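Vanadium-dependent haloperoxidase (Zobellia galactanivorans, PDB 4CIT) is a vanadate-dependent iodoperoxidase that probably uses hydrogen peroxide to oxidise iodide. Local coordinates at residues S257-I262 / R418-I423; P400-K405 / A411-I416; S136-W141 / V147-S152. All coordinates share one frame; numbering follows the deposited sequence.

From the N terminus, contact 3 comes first: its segments, 136-141 and 147-152, are five residues apart, mostly helical, on the consecutive helices 128-144 and 146-167, so the loop it closes is very short. It lies at one end of the largely helical molecule. Contact 1 opens only after that loop has shut. Its segments, 257-262 and 418-423, are separated by 155 residues and join helix 258-266 to the C-terminal end of helix 407-420. Contact 2 nests inside this long loop and sets strand 402-404 against an earlier part of the same helix 407-420. Contacts 1 and 2 touch directly, notably through the Glu258-Arg402 salt bridge, whereas contact 3 lies across the chain's centre from contact 1, about 48 Å away between centres.

Contact 1 of 3, residues S257-I262 / R418-I423; sequences SEEIQI and RMYGGI. With VO4 (vanadate ion), chain D.
The Tyr420 ring receives Glu259 on one face and Ile262 at its edge. Glu259 CG stands 3.6 Å from the ring centroid and only 7° off the normal, a CH-pi contact. At the rim, close to the ring plane, Ile262 CG2 lies 3.8 Å from Tyr420 CD2. In Glu259, chi1 (-71°) sets CG anti to the carbonyl carbon and over the ring; the bend at chi2 then carries the carboxylate on, its plane 82° from that of the ring. Ser257 OG donates to the anti lone pair of Glu259 OE1 over 3.2 Å; the same hydroxyl, at the N-cap of helix 258-266, accepts a weak bond from Ile260 N.

Two residues before Tyr420, Arg418 belongs to the vanadate pocket seen in this enzyme. Its NE donates to vanadate O2 at 3.0 Å, NH1 forms a salt bridge with Asp267, and one guanidinium face lies beneath Ile423 CD1. The chain leaves helix 407-420 in a Schellman motif at Gly422, which has positive phi. The contact thus packs the first turn of helix 258-266 on the last turn of helix 407-420, with Ile250 of helix 235-253 beside Glu259 and Arg402 of strand 402-404 beside Ile262.

Contact 2 of 3, residues P400-K405 / A411-I416; sequences PIRSFK and ADEAAI
Glu413 OE2 accepts from Arg402 NE at 2.9 Å and from the indole NE1 of Trp266, so two donors grip this one oxygen. The bond from NE is half of a side-on, two-nitrogen salt bridge linking strand 402-404, one half of a small antiparallel two-stranded sheet, to helix 407-420 within the helical PAP2 superfamily domain. In the other half, Arg402 NH2 donates to Glu413 OE1 in a nearly straight bond (3.0 Å, 169°). The two flat groups are not coplanar: guanidinium and carboxylate are turned 55° apart. OE1 lies in the guanidinium plane yet is met from above the carboxylate plane, while OE2 receives NE on its syn side, somewhat out of plane.

Glu413 reaches the strand because CG is anti to the backbone N (chi1 -176°) and the chain stays extended beyond it. Arg402 instead bends at chi3, which turns its NE side to the carboxylate. Phe404 meets the same acid edge-on, with CZ 3.4 Å from Glu413 OE2; the weakly positive C-H rim of the ring should suit the carboxylate charge. Trp266 also packs on Phe404, which meets Phe389 of the partner strand as well. Arg402 NH2 has a second acidic partner, Glu258 of helix 258-266, and the two carboxylates probably balance its charge and fix the guanidinium's orientation.

A water completes the link from strand to helix. It donates to Ser403 O at 2.8 Å and to Glu413 OE1 at 3.0 Å, bridging a strand carbonyl to the carboxylate oxygen that also accepts from Arg402 NH2.

Contact 3 of 3, residues S136-W141 / V147-S152; sequences SLYMVW and VLFSDS
Phe149 drives its edge into the face of Tyr138 in a T-shaped stack, the centroids 5.0 Å apart and the planes at 66°. The leading atom is Phe149 CZ, which sits 3.6 Å from Tyr138 CG, over the face but offset toward the rim. With chi1 at 163° the phenylalanine ring swings out opposite its own amide nitrogen, toward helix 128-144. The backbone oxygen Tyr138 O lies over one face of that ring.

Trp141, one turn further along helix 128-144, crosses Phe149 at about a right angle. Its CB approaches Phe149 CD1 at 3.8 Å, while Phe149 CE1 comes in at the edge of the indole, near its plane. Leu137 O is placed over an indole face, toward the rim. Phe149 is thus held between the face of Tyr138 and the CB and indole edge of Trp141.

On helix 146-167, Leu148 O accepts both Ser152 N and, at 2.6 Å, Ser152 OG, which reach it from opposite faces of the carbonyl plane. Helix 108-123 adds Val114 against Tyr138 and Leu110 against Trp141. The two consecutive helices, joined through about one residue, form a helix-turn-helix pairing whose inner angle is filled by an aromatic cluster of Tyr138, Trp141 and Phe149.

Contact 1 of 3, residues S257-I262 / R418-I423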
loop_
_atom_site.group_PDB
_atom_site.type_symbol
_atom_site.label_atom_id
_atom_site.label_comp_id
_atom_site.label_asym_id
_atom_site.label_seq_id
_atom_site.Cartn_x
_atom_site.Cartn_y
_atom_site.Cartn_z
ATOM N N SER A 257 16.276 6.609 -22.549
ATOM C CA SER A 257 16.978 5.640 -21.702
ATOM C C SER A 257 16.017 4.822 -20.865
ATOM O O SER A 257 14.954 5.275 -20.469
ATOM C CB SER A 257 18.077 6.304 -20.891
ATOM O OG SER A 257 17.673 6.677 -19.595
ATOM N N GLU A 258 16.383 3.590 -20.663
ATOM C CA GLU A 258 15.574 2.687 -19.903
ATOM C C GLU A 258 15.428 3.205 -18.472
ATOM O O GLU A 258 14.358 3.029 -17.838
ATOM C CB GLU A 258 16.206 1.336 -19.984
ATOM C CG GLU A 258 15.613 0.231 -19.122
ATOM C CD GLU A 258 14.286 -0.310 -19.594
ATOM O OE1 GLU A 258 13.607 0.381 -20.384
ATOM O OE2 GLU A 258 13.928 -1.442 -19.145
ATOM N N GLU A 259 16.450 3.911 -17.967
ATOM C CA GLU A 259 16.408 4.386 -16.566
ATOM C C GLU A 259 15.331 5.373 -16.319
ATOM O O GLU A 259 14.645 5.404 -15.264
ATOM C CB GLU A 259 17.744 4.993 -16.200
ATOM C CG GLU A 259 18.869 3.999 -16.063
ATOM C CD GLU A 259 19.467 3.554 -17.372
ATOM O OE1 GLU A 259 19.150 4.109 -18.441
ATOM O OE2 GLU A 259 20.251 2.642 -17.303
ATOM N N ILE A 260 15.098 6.226 -17.324
ATOM C CA ILE A 260 14.081 7.180 -17.204
ATOM C C ILE A 260 12.701 6.509 -17.253
ATOM O O ILE A 260 11.797 6.856 -16.481
ATOM C CB ILE A 260 14.131 8.233 -18.309
ATOM C CG1 ILE A 260 15.308 9.125 -18.088
ATOM C CG2 ILE A 260 12.916 9.119 -18.271
ATOM C CD1 ILE A 260 15.365 10.197 -19.177
ATOM N N GLN A 261 12.557 5.506 -18.087
ATOM C CA GLN A 261 11.278 4.704 -18.134
ATOM C C GLN A 261 10.985 4.029 -16.807
ATOM O O GLN A 261 9.849 3.963 -16.389
ATOM C CB GLN A 261 11.387 3.544 -19.141
ATOM C CG GLN A 261 11.431 3.953 -20.594
ATOM C CD GLN A 261 11.545 2.765 -21.540
ATOM O OE1 GLN A 261 10.770 1.789 -21.472
ATOM N NE2 GLN A 261 12.542 2.833 -22.449
ATOM N N ILE A 262 12.025 3.519 -16.174
ATOM C CA ILE A 262 11.901 2.779 -14.879
ATOM C C ILE A 262 11.522 3.776 -13.812
ATOM O O ILE A 262 10.599 3.559 -13.040
ATOM C CB ILE A 262 13.162 1.994 -14.575
ATOM C CG1 ILE A 262 13.273 0.790 -15.577
ATOM C CG2 ILE A 262 13.208 1.647 -13.076
ATOM C CD1 ILE A 262 14.585 -0.020 -15.524
ATOM N N ARG A 418 14.272 4.653 -7.652
ATOM C CA ARG A 418 14.476 5.865 -6.850
ATOM C C ARG A 418 15.887 6.466 -6.957
ATOM O O ARG A 418 16.009 7.656 -6.715
ATOM C CB ARG A 418 14.111 5.633 -5.385
ATOM C CG ARG A 418 12.783 4.904 -5.238
ATOM C CD ARG A 418 11.618 5.537 -5.962
ATOM N NE ARG A 418 11.076 6.712 -5.206
ATOM C CZ ARG A 418 10.288 7.654 -5.679
ATOM N NH1 ARG A 418 9.909 7.693 -6.947
ATOM N NH2 ARG A 418 9.817 8.634 -4.834
ATOM N N MET A 419 16.861 5.645 -7.331
ATOM C CA MET A 419 18.222 6.116 -7.625
ATOM C C MET A 419 18.216 6.764 -8.981
ATOM O O MET A 419 18.707 7.936 -9.121
ATOM C CB MET A 419 19.234 4.961 -7.578
ATOM C CG MET A 419 20.609 5.393 -8.077
ATOM S SD MET A 419 21.444 6.674 -7.130
ATOM C CE MET A 419 21.361 5.855 -5.499
ATOM N N TYR A 420 17.601 6.084 -9.962
ATOM C CA TYR A 420 17.469 6.725 -11.299
ATOM C C TYR A 420 16.697 7.979 -11.207
ATOM O O TYR A 420 16.919 8.900 -12.002
ATOM C CB TYR A 420 16.762 5.810 -12.264
ATOM C CG TYR A 420 17.370 4.417 -12.428
ATOM C CD1 TYR A 420 18.730 4.207 -12.305
ATOM C CD2 TYR A 420 16.575 3.327 -12.842
ATOM C CE1 TYR A 420 19.303 2.939 -12.510
ATOM C CE2 TYR A 420 17.133 2.059 -13.030
ATOM C CZ TYR A 420 18.464 1.879 -12.878
ATOM O OH TYR A 420 19.056 0.658 -13.105
ATOM N N GLY A 421 15.737 8.027 -10.264
ATOM C CA GLY A 421 14.932 9.195 -10.127
ATOM C C GLY A 421 15.555 10.427 -9.471
ATOM O O GLY A 421 14.960 11.538 -9.571
ATOM N N GLY A 422 16.700 10.270 -8.816
ATOM C CA GLY A 422 17.450 11.375 -8.186
ATOM C C GLY A 422 16.931 11.848 -6.890
ATOM O O GLY A 422 17.300 12.922 -6.448
ATOM N N ILE A 423 16.071 11.028 -6.228
ATOM C CA ILE A 423 15.423 11.460 -4.999
ATOM C C ILE A 423 15.800 10.692 -3.729
ATOM O O ILE A 423 15.407 11.057 -2.651
ATOM C CB ILE A 423 13.867 11.577 -5.146
ATOM C CG1 ILE A 423 13.213 10.213 -5.254
ATOM C CG2 ILE A 423 13.551 12.549 -6.279
ATOM C CD1 ILE A 423 13.304 9.543 -6.577
HETATM O O2 VO4 D . 10.906 6.166 -2.301
#

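Contact 2 of 3, residues P400-K405 / A411-I416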
loop_
_atom_site.group_PDB
_atom_site.type_symbol
_atom_site.label_atom_id
_atom_site.label_comp_id
_atom_site.label_asym_id
_atom_site.label_seq_id
_atom_site.Cartn_x
_atom_site.Cartn_y
_atom_site.Cartn_z
ATOM N N PRO A 400 3.481 2.383 -20.191
ATOM C CA PRO A 400 3.411 1.119 -20.840
ATOM C C PRO A 400 3.341 -0.036 -19.830
ATOM O O PRO A 400 3.360 0.206 -18.607
ATOM C CB PRO A 400 4.737 0.981 -21.581
ATOM C CG PRO A 400 5.648 1.927 -20.833
ATOM C CD PRO A 400 4.856 2.934 -20.111
ATOM N N ILE A 401 3.243 -1.254 -20.373
ATOM C CA ILE A 401 3.322 -2.485 -19.565
ATOM C C ILE A 401 4.812 -2.757 -19.343
ATOM O O ILE A 401 5.645 -2.669 -20.241
ATOM C CB ILE A 401 2.677 -3.696 -20.296
ATOM C CG1 ILE A 401 1.181 -3.407 -20.468
ATOM C CG2 ILE A 401 2.881 -5.045 -19.625
ATOM C CD1 ILE A 401 0.467 -4.363 -21.378
ATOM N N ARG A 402 5.162 -3.210 -18.169
ATOM C CA ARG A 402 6.505 -3.803 -17.938
ATOM C C ARG A 402 6.329 -5.190 -17.396
ATOM O O ARG A 402 5.339 -5.439 -16.673
ATOM C CB ARG A 402 7.382 -2.946 -16.987
ATOM C CG ARG A 402 7.721 -1.526 -17.449
ATOM C CD ARG A 402 8.695 -0.788 -16.548
ATOM N NE ARG A 402 9.965 -1.430 -16.340
ATOM C CZ ARG A 402 10.970 -1.456 -17.247
ATOM N NH1 ARG A 402 10.872 -0.790 -18.415
ATOM N NH2 ARG A 402 12.102 -2.089 -16.979
ATOM N N SER A 403 7.229 -6.098 -17.792
ATOM C CA SER A 403 7.127 -7.535 -17.467
ATOM C C SER A 403 8.159 -7.868 -16.411
ATOM O O SER A 403 9.235 -7.275 -16.417
ATOM C CB SER A 403 7.339 -8.324 -18.749
ATOM O OG SER A 403 6.143 -8.052 -19.568
ATOM N N PHE A 404 7.851 -8.841 -15.558
ATOM C CA PHE A 404 8.723 -9.247 -14.480
ATOM C C PHE A 404 8.780 -10.731 -14.323
ATOM O O PHE A 404 7.825 -11.450 -14.677
ATOM C CB PHE A 404 8.201 -8.622 -13.131
ATOM C CG PHE A 404 8.247 -7.143 -13.170
ATOM C CD1 PHE A 404 9.430 -6.483 -12.984
ATOM C CD2 PHE A 404 7.136 -6.410 -13.445
ATOM C CE1 PHE A 404 9.484 -5.068 -13.069
ATOM C CE2 PHE A 404 7.183 -5.005 -13.462
ATOM C CZ PHE A 404 8.397 -4.338 -13.282
ATOM N N LYS A 405 9.922 -11.227 -13.846
ATOM C CA LYS A 405 10.066 -12.669 -13.709
ATOM C C LYS A 405 9.637 -13.140 -12.337
ATOM O O LYS A 405 9.502 -14.403 -12.096
ATOM C CB LYS A 405 11.498 -13.104 -13.941
ATOM C CG LYS A 405 12.032 -12.633 -15.287
ATOM C CD LYS A 405 13.249 -13.459 -15.729
ATOM C CE LYS A 405 13.776 -12.968 -17.080
ATOM N NZ LYS A 405 12.738 -13.171 -18.139
ATOM N N ALA A 411 10.123 -5.699 -7.058
ATOM C CA ALA A 411 10.524 -4.884 -5.911
ATOM C C ALA A 411 11.928 -4.272 -6.065
ATOM O O ALA A 411 12.177 -3.110 -5.687
ATOM C CB ALA A 411 10.527 -5.706 -4.599
ATOM N N ASP A 412 12.863 -5.080 -6.563
ATOM C CA ASP A 412 14.201 -4.601 -6.821
ATOM C C ASP A 412 14.228 -3.464 -7.838
ATOM O O ASP A 412 14.963 -2.472 -7.669
ATOM C CB ASP A 412 15.106 -5.697 -7.325
ATOM C CG ASP A 412 15.529 -6.678 -6.182
ATOM O OD1 ASP A 412 15.361 -6.339 -4.977
ATOM O OD2 ASP A 412 15.973 -7.769 -6.592
ATOM N N GLU A 413 13.370 -3.564 -8.855
ATOM C CA GLU A 413 13.252 -2.490 -9.819
ATOM C C GLU A 413 12.635 -1.270 -9.187
ATOM O O GLU A 413 13.044 -0.113 -9.431
ATOM C CB GLU A 413 12.495 -2.975 -11.108
ATOM C CG GLU A 413 12.444 -1.919 -12.169
ATOM C CD GLU A 413 11.748 -2.330 -13.423
ATOM O OE1 GLU A 413 12.295 -3.164 -14.196
ATOM O OE2 GLU A 413 10.638 -1.799 -13.587
ATOM N N ALA A 414 11.594 -1.433 -8.404
ATOM C CA ALA A 414 10.929 -0.288 -7.761
ATOM C C ALA A 414 11.954 0.478 -6.858
ATOM O O ALA A 414 11.947 1.727 -6.847
ATOM C CB ALA A 414 9.726 -0.715 -6.944
ATOM N N ALA A 415 12.793 -0.280 -6.168
ATOM C CA ALA A 415 13.795 0.303 -5.260
ATOM C C ALA A 415 14.875 1.088 -6.045
ATOM O O ALA A 415 15.058 2.260 -5.783
ATOM C CB ALA A 415 14.366 -0.792 -4.432
ATOM N N ILE A 416 15.441 0.498 -7.074
ATOM C CA ILE A 416 16.472 1.196 -7.857
ATOM C C ILE A 416 15.908 2.318 -8.702
ATOM O O ILE A 416 16.652 3.249 -9.017
ATOM C CB ILE A 416 17.329 0.229 -8.714
ATOM C CG1 ILE A 416 18.705 0.880 -9.073
ATOM C CG2 ILE A 416 16.641 -0.255 -9.976
ATOM C CD1 ILE A 416 19.595 1.094 -7.880
HETATM O O HOH W 1 10.989 -5.192 -15.898
#

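Contact 3 of 3, residues S136-W141 / V147-S152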
loop_
_atom_site.group_PDB
_atom_site.type_symbol
_atom_site.label_atom_id
_atom_site.label_comp_id
_atom_site.label_asym_id
_atom_site.label_seq_id
_atom_site.Cartn_x
_atom_site.Cartn_y
_atom_site.Cartn_z
ATOM N N SER A 136 -25.331 0.436 -8.125
ATOM C CA SER A 136 -25.504 -0.201 -9.358
ATOM C C SER A 136 -25.460 -1.698 -9.210
ATOM O O SER A 136 -26.218 -2.391 -9.873
ATOM C CB SER A 136 -24.473 0.320 -10.386
ATOM O OG SER A 136 -23.242 -0.324 -10.020
ATOM N N LEU A 137 -24.640 -2.193 -8.305
ATOM C CA LEU A 137 -24.609 -3.642 -7.946
ATOM C C LEU A 137 -25.838 -4.020 -7.154
ATOM O O LEU A 137 -26.517 -5.047 -7.425
ATOM C CB LEU A 137 -23.380 -3.931 -7.100
ATOM C CG LEU A 137 -22.086 -3.922 -7.926
ATOM C CD1 LEU A 137 -20.889 -4.053 -6.980
ATOM C CD2 LEU A 137 -22.110 -5.087 -8.880
ATOM N N TYR A 138 -26.187 -3.181 -6.212
ATOM C CA TYR A 138 -27.349 -3.474 -5.413
ATOM C C TYR A 138 -28.612 -3.646 -6.340
ATOM O O TYR A 138 -29.508 -4.471 -6.110
ATOM C CB TYR A 138 -27.663 -2.325 -4.426
ATOM C CG TYR A 138 -26.855 -2.286 -3.158
ATOM C CD1 TYR A 138 -25.716 -3.059 -2.981
ATOM C CD2 TYR A 138 -27.235 -1.410 -2.151
ATOM C CE1 TYR A 138 -25.065 -3.044 -1.740
ATOM C CE2 TYR A 138 -26.496 -1.312 -0.927
ATOM C CZ TYR A 138 -25.441 -2.157 -0.755
ATOM O OH TYR A 138 -24.716 -2.059 0.442
ATOM N N MET A 139 -28.726 -2.784 -7.298
ATOM C CA MET A 139 -29.936 -2.820 -8.129
ATOM C C MET A 139 -30.078 -4.147 -8.844
ATOM O O MET A 139 -31.180 -4.738 -8.905
ATOM C CB MET A 139 -29.925 -1.600 -9.148
ATOM C CG MET A 139 -31.113 -1.602 -10.015
ATOM S SD MET A 139 -30.924 -0.249 -11.326
ATOM C CE MET A 139 -31.034 1.050 -10.214
ATOM N N VAL A 140 -28.970 -4.740 -9.320
ATOM C CA VAL A 140 -29.050 -5.995 -10.024
ATOM C C VAL A 140 -29.317 -7.096 -9.009
ATOM O O VAL A 140 -30.121 -8.013 -9.230
ATOM C CB VAL A 140 -27.729 -6.299 -10.737
ATOM C CG1 VAL A 140 -27.736 -7.759 -11.254
ATOM C CG2 VAL A 140 -27.603 -5.360 -11.911
ATOM N N TRP A 141 -28.624 -7.032 -7.863
ATOM C CA TRP A 141 -28.803 -8.108 -6.887
ATOM C C TRP A 141 -30.223 -8.151 -6.349
ATOM O O TRP A 141 -30.789 -9.268 -6.201
ATOM C CB TRP A 141 -27.842 -7.881 -5.706
ATOM C CG TRP A 141 -26.411 -8.083 -6.026
ATOM C CD1 TRP A 141 -25.877 -8.789 -7.037
ATOM C CD2 TRP A 141 -25.279 -7.495 -5.285
ATOM N NE1 TRP A 141 -24.464 -8.676 -7.001
ATOM C CE2 TRP A 141 -24.094 -7.904 -5.935
ATOM C CE3 TRP A 141 -25.191 -6.652 -4.184
ATOM C CZ2 TRP A 141 -22.813 -7.550 -5.461
ATOM C CZ3 TRP A 141 -23.891 -6.311 -3.678
ATOM C CH2 TRP A 141 -22.729 -6.753 -4.355
ATOM N N VAL A 147 -34.903 -11.102 -1.208
ATOM C CA VAL A 147 -34.758 -11.632 0.138
ATOM C C VAL A 147 -33.292 -12.020 0.454
ATOM O O VAL A 147 -32.773 -11.587 1.508
ATOM C CB VAL A 147 -35.685 -12.785 0.452
ATOM C CG1 VAL A 147 -35.355 -13.293 1.849
ATOM C CG2 VAL A 147 -37.151 -12.222 0.406
ATOM N N LEU A 148 -32.630 -12.738 -0.458
ATOM C CA LEU A 148 -31.244 -13.075 -0.291
ATOM C C LEU A 148 -30.393 -11.778 -0.195
ATOM O O LEU A 148 -29.437 -11.705 0.628
ATOM C CB LEU A 148 -30.772 -13.913 -1.441
ATOM C CG LEU A 148 -29.310 -14.342 -1.355
ATOM C CD1 LEU A 148 -29.058 -15.186 -0.113
ATOM C CD2 LEU A 148 -28.934 -15.096 -2.627
ATOM N N PHE A 149 -30.676 -10.815 -1.048
ATOM C CA PHE A 149 -29.963 -9.543 -1.053
ATOM C C PHE A 149 -30.133 -8.809 0.246
ATOM O O PHE A 149 -29.141 -8.448 0.881
ATOM C CB PHE A 149 -30.405 -8.648 -2.208
ATOM C CG PHE A 149 -30.028 -7.196 -2.046
ATOM C CD1 PHE A 149 -28.680 -6.809 -2.165
ATOM C CD2 PHE A 149 -30.960 -6.209 -1.720
ATOM C CE1 PHE A 149 -28.323 -5.470 -2.012
ATOM C CE2 PHE A 149 -30.562 -4.885 -1.472
ATOM C CZ PHE A 149 -29.267 -4.535 -1.694
ATOM N N SER A 150 -31.374 -8.680 0.712
ATOM C CA SER A 150 -31.644 -7.992 1.941
ATOM C C SER A 150 -30.904 -8.597 3.178
ATOM O O SER A 150 -30.272 -7.861 4.016
ATOM C CB SER A 150 -33.168 -8.007 2.233
ATOM O OG SER A 150 -33.345 -7.221 3.412
ATOM N N ASP A 151 -30.983 -9.925 3.303
ATOM C CA ASP A 151 -30.423 -10.630 4.477
ATOM C C ASP A 151 -28.916 -10.558 4.411
ATOM O O ASP A 151 -28.239 -10.362 5.432
ATOM C CB ASP A 151 -30.858 -12.096 4.525
ATOM C CG ASP A 151 -32.399 -12.239 4.888
ATOM O OD1 ASP A 151 -32.943 -11.317 5.481
ATOM O OD2 ASP A 151 -32.965 -13.250 4.570
ATOM N N SER A 152 -28.390 -10.712 3.197
ATOM C CA SER A 152 -26.931 -10.678 3.003
ATOM C C SER A 152 -26.318 -9.285 3.245
ATOM O O SER A 152 -25.239 -9.109 3.935
ATOM C CB SER A 152 -26.533 -11.250 1.641
ATOM O OG SER A 152 -27.059 -12.521 1.439
#